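Local coordinates for protein acetyltransferase (Sinorhizobium meliloti, PDB 4JXR) that probably transfers acetyl groups from acetyl-coenzyme A to an acceptor such as phosphinothricin, as an acetyltransferase of the GNAT superfamily, at residues A[39-42]-A[43-47]; A[46-49]-A[50-54]; A[129-132]-A[133-137]; A[149-153]-A[154-158]. All blocks are in the same frame, centred on the assembly; numbering follows the deposited sequence.

Three of the four contacts lie on helices and one on a hairpin of the GNAT fold. Contacts 1 and 2 follow one another along helix 39-51, their centres 10 Å apart and Phe46 and Ser47 common to both; contact 2 ends the helix just before strand 56-60. Contact 3 lies on helix 129-137, on the other side of the chain's centre, about 28 Å from contact 1 and 26 Å from contact 2, centre to centre. Strand 141-152 follows that helix and leads into contact 4, the hairpin turn, with its centre 20 Å from that of contact 3. Contact 3 contains an acetyl-CoA-binding residue, whereas contact 4, and at Arg45 contact 1, meet the second subunit.

Contact 1: A[39-42]-A[43-47]; sequences EAEM and ALRFS
Glu41 and Arg45, one helical turn apart, are joined by a salt bridge on the flank of helix 39-51. Arg45 NE gives its hydrogen to Glu41 OE2 at 2.8 Å, nearly straight at 164°, and the carboxylate oxygen receives it on the anti lone pair, the one facing away from OE1. OE2 lies at the guanidinium edge, close to its plane, while the carboxylate itself is turned 75° from that plane. A bend at chi2 of Glu41 (61°) brings the carboxylate back toward an arginine chain that runs extended from CG to NE. A water adds a second link, accepting from Arg45 NH2 at 3.2 Å and donating weakly to Glu41 OE2. NH2 also forms a salt bridge with Glu33, so two carboxylates balance the one guanidinium and limit its movement.

The selenium of Met42, a selenomethionine, approaches Arg45 NH1 obliquely after its chain curls at chi2 and chi3, a van der Waals contact with SE 4.1 Å from NH1.

The backbone carries the i to i+4 bonds of the alpha-helix, from Ala43 N to Glu39 O, Leu44 N to Ala40 O and Phe46 N to Met42 O; a fourth, Arg45 N to Glu41 O at 3.0 Å, joins the same pair as the salt bridge.

Buried Met42 packs on Leu14 and Thr18 of helix 14-27, which Glu39 also touches through Arg15 and Thr18. Met42 and Arg45 both rest on Pro37 in the loop before the helix, and Arg45 further packs against Arg78 of the second subunit.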
loop_
_atom_site.group_PDB
_atom_site.type_symbol
_atom_site.label_atom_id
_atom_site.label_comp_id
_atom_site.label_asym_id
_atom_site.label_seq_id
_atom_site.Cartn_x
_atom_site.Cartn_y
_atom_site.Cartn_z
ATOM N N GLU A 39 2.501 -22.100 8.623
ATOM C CA GLU A 39 3.087 -22.564 7.408
ATOM C C GLU A 39 2.069 -22.643 6.292
ATOM O O GLU A 39 2.339 -22.313 5.145
ATOM C CB GLU A 39 3.809 -23.890 7.622
ATOM C CG GLU A 39 4.538 -24.355 6.383
ATOM C CD GLU A 39 5.304 -25.681 6.538
ATOM O OE1 GLU A 39 5.603 -26.038 7.643
ATOM O OE2 GLU A 39 5.551 -26.285 5.465
ATOM N N ALA A 40 0.835 -23.059 6.618
ATOM C CA ALA A 40 -0.220 -23.145 5.627
ATOM C C ALA A 40 -0.479 -21.744 5.005
ATOM O O ALA A 40 -0.671 -21.638 3.802
ATOM C CB ALA A 40 -1.497 -23.667 6.231
ATOM N N GLU A 41 -0.520 -20.724 5.860
ATOM C CA GLU A 41 -0.745 -19.369 5.365
ATOM C C GLU A 41 0.426 -18.896 4.532
ATOM O O GLU A 41 0.235 -18.299 3.463
ATOM C CB GLU A 41 -1.048 -18.424 6.488
ATOM C CG GLU A 41 -1.160 -16.961 6.076
ATOM C CD GLU A 41 -2.227 -16.635 5.086
ATOM O OE1 GLU A 41 -3.244 -17.358 5.028
ATOM O OE2 GLU A 41 -2.071 -15.619 4.364
HETATM N N MSE A 42 1.649 -19.123 4.985
HETATM C CA MSE A 42 2.822 -18.737 4.221
HETATM C C MSE A 42 2.836 -19.432 2.864
HETATM O O MSE A 42 3.287 -18.863 1.859
HETATM C CB MSE A 42 4.084 -19.013 4.982
HETATM C CG MSE A 42 4.243 -18.129 6.251
HETATM SE SE MSE A 42 4.296 -16.268 5.914
HETATM C CE MSE A 42 6.111 -16.117 5.209
ATOM N N ALA A 43 2.401 -20.711 2.831
ATOM C CA ALA A 43 2.343 -21.464 1.612
ATOM C C ALA A 43 1.344 -20.887 0.617
ATOM O O ALA A 43 1.634 -20.851 -0.570
ATOM C CB ALA A 43 2.001 -22.928 1.912
ATOM N N LEU A 44 0.197 -20.440 1.087
ATOM C CA LEU A 44 -0.762 -19.780 0.225
ATOM C C LEU A 44 -0.177 -18.480 -0.334
ATOM O O LEU A 44 -0.292 -18.190 -1.516
ATOM C CB LEU A 44 -2.064 -19.510 0.948
ATOM C CG LEU A 44 -3.114 -18.721 0.192
ATOM C CD1 LEU A 44 -3.448 -19.392 -1.110
ATOM C CD2 LEU A 44 -4.367 -18.542 1.001
ATOM N N ARG A 45 0.486 -17.709 0.524
ATOM C CA ARG A 45 1.136 -16.482 0.054
ATOM C C ARG A 45 2.176 -16.785 -1.022
ATOM O O ARG A 45 2.235 -16.099 -2.038
ATOM C CB ARG A 45 1.752 -15.720 1.223
ATOM C CG ARG A 45 0.723 -15.226 2.227
ATOM C CD ARG A 45 1.364 -14.524 3.411
ATOM N NE ARG A 45 0.397 -14.214 4.451
ATOM C CZ ARG A 45 0.671 -13.499 5.543
ATOM N NH1 ARG A 45 1.884 -13.009 5.734
ATOM N NH2 ARG A 45 -0.272 -13.278 6.446
ATOM N N PHE A 46 2.998 -17.804 -0.799
ATOM C CA PHE A 46 3.987 -18.222 -1.766
ATOM C C PHE A 46 3.337 -18.613 -3.081
ATOM O O PHE A 46 3.810 -18.240 -4.150
ATOM C CB PHE A 46 4.777 -19.412 -1.190
ATOM C CG PHE A 46 5.561 -20.195 -2.184
ATOM C CD1 PHE A 46 6.843 -19.853 -2.574
ATOM C CD2 PHE A 46 5.001 -21.359 -2.718
ATOM C CE1 PHE A 46 7.542 -20.618 -3.487
ATOM C CE2 PHE A 46 5.693 -22.107 -3.634
ATOM C CZ PHE A 46 6.968 -21.761 -3.995
ATOM N N SER A 47 2.257 -19.385 -3.021
ATOM C CA SER A 47 1.513 -19.828 -4.206
ATOM C C SER A 47 1.035 -18.617 -5.005
ATOM O O SER A 47 1.098 -18.582 -6.236
ATOM C CB SER A 47 0.345 -20.759 -3.737
ATOM O OG SER A 47 -0.467 -21.150 -4.823
HETATM O O HOH W 1 -3.395 -13.425 6.034
#

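Contact 2: A[46-49]-A[50-54]; sequences FSTI and TGNGY
With chi1 at 60°, Thr50 places OG1 between its own N and carbonyl carbon, where the hydroxyl turns back to Phe46 O and donates to it at 2.8 Å. The same torsion sets CG2 over one face of the Phe46 ring; this CH-pi contact has CG2 4.2 Å from the ring centroid and 27° off the normal. Phe46 O is therefore gripped twice by Thr50, by OG1 and by backbone N (3.0 Å), from opposite faces of its carbonyl plane.

Helix 39-51 ends here in a Schellman motif, with Gly53 at positive phi (87°). Gly53 N bonds back to Thr50 O at 2.9 Å, and Tyr54 N reaches Ile49 O in a weak bond of 3.4 Å. Gly51 N to Ser47 O and Asn52 N to Thr48 O complete the last turn.

Beyond Gly53, the side chains of Ile49 and Tyr54 cross at about a right angle, CG2 of Ile49 meeting CB of Tyr54 at 3.8 Å. The edge of the Tyr54 ring lies near Ile49 O. Outside the segments, Tyr54 OH hydrogen-bonds Tyr184 OH, Phe46 stacks edge-to-face with Tyr56, and buried Ile49 packs against Tyr71 and Ser73 of strand 66-74.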
loop_
_atom_site.group_PDB
_atom_site.type_symbol
_atom_site.label_atom_id
_atom_site.label_comp_id
_atom_site.label_asym_id
_atom_site.label_seq_id
_atom_site.Cartn_x
_atom_site.Cartn_y
_atom_site.Cartn_z
ATOM N N PHE A 46 2.998 -17.804 -0.799
ATOM C CA PHE A 46 3.987 -18.222 -1.766
ATOM C C PHE A 46 3.337 -18.613 -3.081
ATOM O O PHE A 46 3.810 -18.240 -4.150
ATOM C CB PHE A 46 4.777 -19.412 -1.190
ATOM C CG PHE A 46 5.561 -20.195 -2.184
ATOM C CD1 PHE A 46 6.843 -19.853 -2.574
ATOM C CD2 PHE A 46 5.001 -21.359 -2.718
ATOM C CE1 PHE A 46 7.542 -20.618 -3.487
ATOM C CE2 PHE A 46 5.693 -22.107 -3.634
ATOM C CZ PHE A 46 6.968 -21.761 -3.995
ATOM N N SER A 47 2.257 -19.385 -3.021
ATOM C CA SER A 47 1.513 -19.828 -4.206
ATOM C C SER A 47 1.035 -18.617 -5.005
ATOM O O SER A 47 1.098 -18.582 -6.236
ATOM C CB SER A 47 0.345 -20.759 -3.737
ATOM O OG SER A 47 -0.467 -21.150 -4.823
ATOM N N THR A 48 0.519 -17.629 -4.305
ATOM C CA THR A 48 -0.026 -16.463 -4.949
ATOM C C THR A 48 1.061 -15.613 -5.625
ATOM O O THR A 48 0.926 -15.173 -6.770
ATOM C CB THR A 48 -0.833 -15.631 -3.937
ATOM O OG1 THR A 48 -1.868 -16.455 -3.374
ATOM C CG2 THR A 48 -1.436 -14.394 -4.567
ATOM N N ILE A 49 2.131 -15.348 -4.889
ATOM C CA ILE A 49 3.225 -14.527 -5.392
ATOM C C ILE A 49 3.809 -15.189 -6.632
ATOM O O ILE A 49 3.984 -14.551 -7.681
ATOM C CB ILE A 49 4.270 -14.320 -4.295
ATOM C CG1 ILE A 49 3.724 -13.469 -3.181
ATOM C CG2 ILE A 49 5.563 -13.747 -4.856
ATOM C CD1 ILE A 49 4.465 -13.597 -1.855
ATOM N N THR A 50 4.174 -16.458 -6.535
ATOM C CA THR A 50 4.768 -17.139 -7.638
ATOM C C THR A 50 3.784 -17.376 -8.761
ATOM O O THR A 50 4.186 -17.338 -9.939
ATOM C CB THR A 50 5.428 -18.472 -7.213
ATOM O OG1 THR A 50 4.478 -19.363 -6.626
ATOM C CG2 THR A 50 6.597 -18.194 -6.257
ATOM N N GLY A 51 2.505 -17.529 -8.472
ATOM C CA GLY A 51 1.498 -17.660 -9.508
ATOM C C GLY A 51 1.363 -16.415 -10.336
ATOM O O GLY A 51 0.939 -16.496 -11.511
ATOM N N ASN A 52 1.731 -15.261 -9.814
ATOM C CA ASN A 52 1.750 -14.013 -10.538
ATOM C C ASN A 52 3.046 -13.771 -11.308
ATOM O O ASN A 52 3.224 -12.706 -11.880
ATOM C CB ASN A 52 1.448 -12.853 -9.577
ATOM C CG ASN A 52 0.008 -12.720 -9.220
ATOM O OD1 ASN A 52 -0.852 -12.810 -10.086
ATOM N ND2 ASN A 52 -0.258 -12.370 -7.981
ATOM N N GLY A 53 3.949 -14.733 -11.296
ATOM C CA GLY A 53 5.183 -14.641 -12.060
ATOM C C GLY A 53 6.325 -13.934 -11.356
ATOM O O GLY A 53 7.391 -13.780 -11.938
ATOM N N TYR A 54 6.130 -13.530 -10.108
ATOM C CA TYR A 54 7.169 -12.827 -9.383
ATOM C C TYR A 54 8.226 -13.789 -8.854
ATOM O O TYR A 54 7.904 -14.922 -8.502
ATOM C CB TYR A 54 6.528 -12.105 -8.190
ATOM C CG TYR A 54 5.561 -11.018 -8.521
ATOM C CD1 TYR A 54 5.920 -9.886 -9.244
ATOM C CD2 TYR A 54 4.257 -11.052 -8.062
ATOM C CE1 TYR A 54 5.041 -8.862 -9.488
ATOM C CE2 TYR A 54 3.364 -10.022 -8.294
ATOM C CZ TYR A 54 3.756 -8.908 -9.006
ATOM O OH TYR A 54 2.866 -7.907 -9.201
#

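Contact 3: A[129-132]-A[133-137]; sequences PSSI and ALHRA
His135 ND1 donates to Ser131 O across one turn of helix 129-137, at 2.8 Å and a nearly straight 166°. The carbonyl oxygen lies in the imidazole plane, whereas the donor stands 39° out of the carbonyl plane and so avoids either lone-pair direction. From the other face of that plane the backbone N of His135 reaches the same Ser131 O at 3.1 Å, so one oxygen holds both the main chain and the ring of a single residue.

What aims the ring is chi1 of -73°, with CG beside the backbone N, which turns the imidazole back along the helix toward Ser131. Farther out, His135 NE2 is hydrogen-bonded to Asp87, the ring meets Phe140 edge-to-face, and Leu105 of helix 100-115 packs on it. Ile132 lies against Ile124, Ala160 and Met162 of the sheet. Ser130, which binds acetyl-CoA, stands in the first turn, its N bonded to His128 ND1.

With ND1 donating to a carbonyl and NE2 tied to the carboxylate of Asp87, both ring nitrogens of this buried histidine are engaged: its rotation is fixed and, probably, a protonated ring would be stabilised.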
loop_
_atom_site.group_PDB
_atom_site.type_symbol
_atom_site.label_atom_id
_atom_site.label_comp_id
_atom_site.label_asym_id
_atom_site.label_seq_id
_atom_site.Cartn_x
_atom_site.Cartn_y
_atom_site.Cartn_z
ATOM N N PRO A 129 17.616 1.938 10.122
ATOM C CA PRO A 129 18.741 2.422 9.308
ATOM C C PRO A 129 19.505 1.345 8.564
ATOM O O PRO A 129 20.041 1.632 7.487
ATOM C CB PRO A 129 19.621 3.143 10.315
ATOM C CG PRO A 129 18.905 3.208 11.523
ATOM C CD PRO A 129 17.698 2.391 11.520
ATOM N N SER A 130 19.600 0.138 9.117
ATOM C CA SER A 130 20.343 -0.876 8.428
ATOM C C SER A 130 19.660 -1.291 7.135
ATOM O O SER A 130 20.321 -1.577 6.148
ATOM C CB SER A 130 20.578 -2.060 9.333
ATOM O OG SER A 130 21.434 -1.621 10.399
ATOM N N SER A 131 18.345 -1.355 7.136
ATOM C CA SER A 131 17.590 -1.703 5.929
ATOM C C SER A 131 17.624 -0.547 4.926
ATOM O O SER A 131 17.761 -0.766 3.716
ATOM C CB SER A 131 16.157 -2.044 6.288
ATOM O OG SER A 131 15.443 -2.355 5.117
ATOM N N ILE A 132 17.498 0.687 5.397
ATOM C CA ILE A 132 17.643 1.823 4.521
ATOM C C ILE A 132 18.975 1.775 3.791
ATOM O O ILE A 132 19.066 1.994 2.590
ATOM C CB ILE A 132 17.402 3.143 5.289
ATOM C CG1 ILE A 132 15.954 3.252 5.756
ATOM C CG2 ILE A 132 17.806 4.335 4.455
ATOM C CD1 ILE A 132 15.662 4.471 6.597
ATOM N N ALA A 133 20.047 1.494 4.548
ATOM C CA ALA A 133 21.398 1.488 3.997
ATOM C C ALA A 133 21.582 0.343 2.984
ATOM O O ALA A 133 22.254 0.518 1.988
ATOM C CB ALA A 133 22.425 1.400 5.101
ATOM N N LEU A 134 21.037 -0.822 3.290
ATOM C CA LEU A 134 21.076 -1.927 2.329
ATOM C C LEU A 134 20.495 -1.529 0.990
ATOM O O LEU A 134 21.047 -1.779 -0.061
ATOM C CB LEU A 134 20.302 -3.131 2.923
ATOM C CG LEU A 134 20.012 -4.265 1.918
ATOM C CD1 LEU A 134 21.276 -4.875 1.355
ATOM C CD2 LEU A 134 19.113 -5.304 2.568
ATOM N N HIS A 135 19.314 -0.905 1.062
ATOM C CA HIS A 135 18.657 -0.484 -0.166
ATOM C C HIS A 135 19.438 0.626 -0.856
ATOM O O HIS A 135 19.592 0.609 -2.068
ATOM C CB HIS A 135 17.221 -0.084 0.112
ATOM C CG HIS A 135 16.324 -1.254 0.391
ATOM N ND1 HIS A 135 16.254 -1.897 1.600
ATOM C CD2 HIS A 135 15.512 -1.942 -0.420
ATOM C CE1 HIS A 135 15.416 -2.931 1.496
ATOM N NE2 HIS A 135 14.948 -2.977 0.272
ATOM N N ARG A 136 19.964 1.602 -0.105
ATOM C CA ARG A 136 20.759 2.663 -0.700
ATOM C C ARG A 136 21.931 2.072 -1.471
ATOM O O ARG A 136 22.239 2.535 -2.572
ATOM C CB ARG A 136 21.266 3.621 0.393
ATOM C CG ARG A 136 22.027 4.807 -0.165
ATOM C CD ARG A 136 21.073 5.859 -0.714
ATOM N NE ARG A 136 21.733 6.887 -1.465
ATOM C CZ ARG A 136 21.826 6.894 -2.781
ATOM N NH1 ARG A 136 21.173 6.003 -3.530
ATOM N NH2 ARG A 136 22.571 7.834 -3.362
ATOM N N ALA A 137 22.575 1.065 -0.928
ATOM C CA ALA A 137 23.714 0.432 -1.558
ATOM C C ALA A 137 23.388 -0.196 -2.886
ATOM O O ALA A 137 24.280 -0.362 -3.716
ATOM C CB ALA A 137 24.311 -0.637 -0.645
#

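Contact 4: A[149-153]-A[154-158]; sequences TGFKH and GRWLD
Gly154 faces the Phe151 ring obliquely, its C atom 3.6 Å from Phe151 CZ, at the tip of a type I' beta turn running from Lys152 to Arg155. Its positive phi of 76°, after another at His153, makes the tight reversal of this two-residue hairpin. Arg155 pairs with Lys152 by two backbone bonds, each 3.1 Å: Lys152 N gives to Arg155 O, and Arg155 N to Lys152 O. Arg155 N also lies over one face of the Phe151 ring.

Trp156 opposes Phe151 in a non-hydrogen-bonded pair, their side chains on the same face. The rings form a T-shaped stack, centroids 4.9 Å apart and planes at 63°: the Phe151 edge leads with CD1, directly over the indole. Phe151 chi1, -170°, swings the phenyl back over the turn, leaving this edge toward Trp156.

Leu157 sits on the opposite face, its CD1 3.8 Å from CB of Lys152. Leu157 N bonds Gly150 O at 2.8 Å, and Gly150 N returns a bond to Leu157 O at 3.0 Å. Thr149 and Gly150 both face Leu157, a classic beta bulge. Asp158 OD1 accepts from Ala148 N.

Strand 141-152 is outermost in this chain's sheet; the Phe151 backbone bonds onward to the second subunit, and Trp156 NE1 to Thr172 O of that subunit. Lys152 NZ is held by carbonyls of Val25, in helix 14-27, and Gly28, Thr31 and Glu33 after it.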
loop_
_atom_site.group_PDB
_atom_site.type_symbol
_atom_site.label_atom_id
_atom_site.label_comp_id
_atom_site.label_asym_id
_atom_site.label_seq_id
_atom_site.Cartn_x
_atom_site.Cartn_y
_atom_site.Cartn_z
ATOM N N THR A 149 3.354 5.906 11.700
ATOM C CA THR A 149 2.371 5.167 10.991
ATOM C C THR A 149 2.206 3.734 11.449
ATOM O O THR A 149 1.171 3.105 11.140
ATOM C CB THR A 149 2.667 5.189 9.469
ATOM O OG1 THR A 149 4.057 4.926 9.242
ATOM C CG2 THR A 149 2.284 6.507 8.878
ATOM N N GLY A 150 3.174 3.192 12.148
ATOM C CA GLY A 150 3.027 1.898 12.772
ATOM C C GLY A 150 3.032 2.015 14.301
ATOM O O GLY A 150 3.577 2.957 14.856
ATOM N N PHE A 151 2.448 1.028 14.960
ATOM C CA PHE A 151 2.492 0.921 16.421
ATOM C C PHE A 151 2.725 -0.531 16.740
ATOM O O PHE A 151 1.883 -1.350 16.429
ATOM C CB PHE A 151 1.204 1.453 17.059
ATOM C CG PHE A 151 1.344 1.580 18.548
ATOM C CD1 PHE A 151 2.035 2.651 19.093
ATOM C CD2 PHE A 151 0.860 0.588 19.395
ATOM C CE1 PHE A 151 2.184 2.763 20.458
ATOM C CE2 PHE A 151 0.997 0.724 20.773
ATOM C CZ PHE A 151 1.678 1.789 21.301
ATOM N N LYS A 152 3.886 -0.850 17.302
ATOM C CA LYS A 152 4.250 -2.238 17.611
ATOM C C LYS A 152 5.212 -2.254 18.794
ATOM O O LYS A 152 6.047 -1.380 18.909
ATOM C CB LYS A 152 4.883 -2.912 16.381
ATOM C CG LYS A 152 5.116 -4.412 16.531
ATOM C CD LYS A 152 5.616 -5.051 15.237
ATOM C CE LYS A 152 5.813 -6.556 15.397
ATOM N NZ LYS A 152 6.449 -7.207 14.211
ATOM N N HIS A 153 5.167 -3.252 19.629
ATOM C CA HIS A 153 6.030 -3.367 20.801
ATOM C C HIS A 153 6.020 -2.038 21.595
ATOM O O HIS A 153 7.066 -1.568 22.071
ATOM C CB HIS A 153 7.451 -3.761 20.389
ATOM C CG HIS A 153 7.577 -5.142 19.796
ATOM N ND1 HIS A 153 6.588 -6.103 19.863
ATOM C CD2 HIS A 153 8.616 -5.724 19.152
ATOM C CE1 HIS A 153 7.018 -7.218 19.288
ATOM N NE2 HIS A 153 8.235 -7.006 18.836
ATOM N N GLY A 154 4.830 -1.460 21.690
ATOM C CA GLY A 154 4.572 -0.324 22.552
ATOM C C GLY A 154 5.093 1.005 22.038
ATOM O O GLY A 154 5.088 1.977 22.792
ATOM N N ARG A 155 5.525 1.076 20.769
ATOM C CA ARG A 155 6.200 2.246 20.215
ATOM C C ARG A 155 5.551 2.685 18.899
ATOM O O ARG A 155 5.195 1.845 18.060
ATOM C CB ARG A 155 7.677 1.897 19.901
ATOM C CG ARG A 155 8.474 1.380 21.094
ATOM C CD ARG A 155 9.983 1.344 20.842
ATOM N NE ARG A 155 10.371 1.245 19.439
ATOM C CZ ARG A 155 10.598 0.101 18.801
ATOM N NH1 ARG A 155 10.960 0.113 17.519
ATOM N NH2 ARG A 155 10.460 -1.056 19.439
ATOM N N TRP A 156 5.504 3.981 18.686
ATOM C CA TRP A 156 5.206 4.536 17.360
ATOM C C TRP A 156 6.398 4.319 16.449
ATOM O O TRP A 156 7.540 4.585 16.823
ATOM C CB TRP A 156 4.853 6.027 17.441
ATOM C CG TRP A 156 3.539 6.316 18.070
ATOM C CD1 TRP A 156 3.307 6.920 19.306
ATOM C CD2 TRP A 156 2.258 5.995 17.547
ATOM N NE1 TRP A 156 1.970 7.004 19.543
ATOM C CE2 TRP A 156 1.298 6.436 18.481
ATOM C CE3 TRP A 156 1.819 5.324 16.376
ATOM C CZ2 TRP A 156 -0.047 6.271 18.295
ATOM C CZ3 TRP A 156 0.486 5.149 16.190
ATOM C CH2 TRP A 156 -0.446 5.628 17.150
ATOM N N LEU A 157 6.140 3.883 15.225
ATOM C CA LEU A 157 7.121 3.555 14.236
ATOM C C LEU A 157 6.938 4.393 13.008
ATOM O O LEU A 157 5.822 4.601 12.540
ATOM C CB LEU A 157 6.945 2.090 13.813
ATOM C CG LEU A 157 7.055 1.030 14.907
ATOM C CD1 LEU A 157 6.841 -0.340 14.299
ATOM C CD2 LEU A 157 8.375 1.051 15.590
ATOM N N ASP A 158 8.045 4.848 12.453
ATOM C CA ASP A 158 8.073 5.489 11.138
ATOM C C ASP A 158 8.187 4.413 10.057
ATOM O O ASP A 158 8.755 3.340 10.298
ATOM C CB ASP A 158 9.227 6.456 11.050
ATOM C CG ASP A 158 9.188 7.575 12.080
ATOM O OD1 ASP A 158 8.133 7.903 12.619
ATOM O OD2 ASP A 158 10.292 8.151 12.302
#